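Local coordinates for protein synaptotagmin-4 (Rattus norvegicus, PDB 1W15) that takes part in the mobility of neuronal dense-core vesicles through its interaction with the kinesin KIF1A and does not bind calcium, at residues A[24-27]-A[28-31]. Sequence-based numbering, arbitrary orientation.
Sequences CYQS and TTNT
Gln26 and Thr31 close the hairpin turn as an antiparallel hydrogen-bonded pair: Gln26 N donates to Thr31 O at 3.0 Å. Gln26 also accepts, at O, a hydrogen bond from Thr29 N (3.0 Å). Asn30, with a left-handed backbone (phi 51°, psi 49°), joins Thr31 in facing Gln26, which defines a G1 beta bulge. The side chains of Gln26 and Thr31 lie on the same sheet face and cross at a slant, Thr31 OG1 resting 3.4 Å from Gln26 CB. Since Gln26 CG is anti to the carbonyl carbon (chi1 -40°), the extended chain runs past this hydroxyl. Thr29 OG1 also approaches Gln26 CB at 3.4 Å; a weak hydrogen bond lies between the Thr29 and Thr31 hydroxyls, with Gln26 O an alternative, equally weak acceptor for the Thr29 proton. With an alanine in place of Gln26, the gap left beside the Thr31 hydroxyl and against Ile144 of the second subunit would probably let the Thr31 side chain turn more freely. On the Tyr25 side, the ring edge meets Thr31 O, CD1 lying 3.6 Å from it, while Ser27 CA sits over one ring face, offset toward the rim. A water donates to Asn30 OD1 at 2.8 Å; its link to Tyr25 OH is too short to be trusted. Ser27 OG is held by Arg141, and Asn30 has a backbone bond to Ile90. The turn thus connects strands 18-26 and 31-40, adjacent in one four-stranded sheet of the C2B domain's beta-sandwich, with strand 144-149 flanking 18-26 and strand 80-89 flanking 31-40.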
loop_
_atom_site.group_PDB
_atom_site.type_symbol
_atom_site.label_atom_id
_atom_site.label_comp_id
_atom_site.label_asym_id
_atom_site.label_seq_id
_atom_site.Cartn_x
_atom_site.Cartn_y
_atom_site.Cartn_z
ATOM N N CYS A 24 2.744 10.315 4.815
ATOM C CA CYS A 24 1.903 10.404 6.027
ATOM C C CYS A 24 2.795 10.866 7.174
ATOM O O CYS A 24 3.823 10.225 7.463
ATOM C CB CYS A 24 1.311 9.032 6.390
ATOM S SG CYS A 24 0.322 9.100 7.862
ATOM N N TYR A 25 2.422 11.974 7.833
ATOM C CA TYR A 25 3.195 12.495 8.959
ATOM C C TYR A 25 2.513 12.040 10.269
ATOM O O TYR A 25 1.379 12.410 10.568
ATOM C CB TYR A 25 3.253 14.026 8.919
ATOM C CG TYR A 25 3.959 14.694 10.094
ATOM C CD1 TYR A 25 5.138 14.160 10.621
ATOM C CD2 TYR A 25 3.458 15.892 10.664
ATOM C CE1 TYR A 25 5.810 14.774 11.698
ATOM C CE2 TYR A 25 4.138 16.524 11.733
ATOM C CZ TYR A 25 5.301 15.949 12.241
ATOM O OH TYR A 25 5.988 16.518 13.294
ATOM N N GLN A 26 3.220 11.177 10.984
ATOM C CA GLN A 26 2.789 10.646 12.282
ATOM C C GLN A 26 3.235 11.719 13.327
ATOM O O GLN A 26 4.257 11.543 13.998
ATOM C CB GLN A 26 3.353 9.162 12.481
ATOM C CG GLN A 26 3.347 8.202 11.268
ATOM C CD GLN A 26 3.217 6.691 11.531
ATOM O OE1 GLN A 26 3.167 5.912 10.575
ATOM N NE2 GLN A 26 3.120 6.087 12.709
ATOM N N SER A 27 2.450 12.817 13.437
ATOM C CA SER A 27 2.875 13.963 14.265
ATOM C C SER A 27 3.209 13.663 15.736
ATOM O O SER A 27 4.141 14.277 16.296
ATOM C CB SER A 27 1.876 15.142 14.192
ATOM O OG SER A 27 0.688 14.890 14.917
ATOM N N THR A 28 2.456 12.756 16.372
ATOM C CA THR A 28 2.704 12.436 17.804
ATOM C C THR A 28 3.938 11.550 17.992
ATOM O O THR A 28 4.443 11.430 19.108
ATOM C CB THR A 28 1.501 11.742 18.479
ATOM O OG1 THR A 28 1.251 10.478 17.838
ATOM C CG2 THR A 28 0.237 12.525 18.277
ATOM N N THR A 29 4.419 10.926 16.921
ATOM C CA THR A 29 5.634 10.065 17.060
ATOM C C THR A 29 6.854 10.483 16.221
ATOM O O THR A 29 7.845 9.775 16.183
ATOM C CB THR A 29 5.366 8.639 16.773
ATOM O OG1 THR A 29 4.842 8.521 15.428
ATOM C CG2 THR A 29 4.303 8.104 17.728
ATOM N N ASN A 30 6.778 11.638 15.588
ATOM C CA ASN A 30 7.909 12.136 14.804
ATOM C C ASN A 30 8.437 11.096 13.817
ATOM O O ASN A 30 9.638 10.812 13.802
ATOM C CB ASN A 30 9.025 12.535 15.766
ATOM C CG ASN A 30 8.495 13.304 16.936
ATOM O OD1 ASN A 30 7.835 14.368 16.774
ATOM N ND2 ASN A 30 8.745 12.772 18.132
ATOM N N THR A 31 7.548 10.478 13.050
ATOM C CA THR A 31 8.006 9.652 11.912
ATOM C C THR A 31 7.256 10.136 10.711
ATOM O O THR A 31 6.182 10.745 10.834
ATOM C CB THR A 31 7.793 8.117 12.048
ATOM O OG1 THR A 31 6.490 7.870 12.527
ATOM C CG2 THR A 31 8.766 7.431 13.071
HETATM O O HOH W 1 8.018 15.444 14.145
#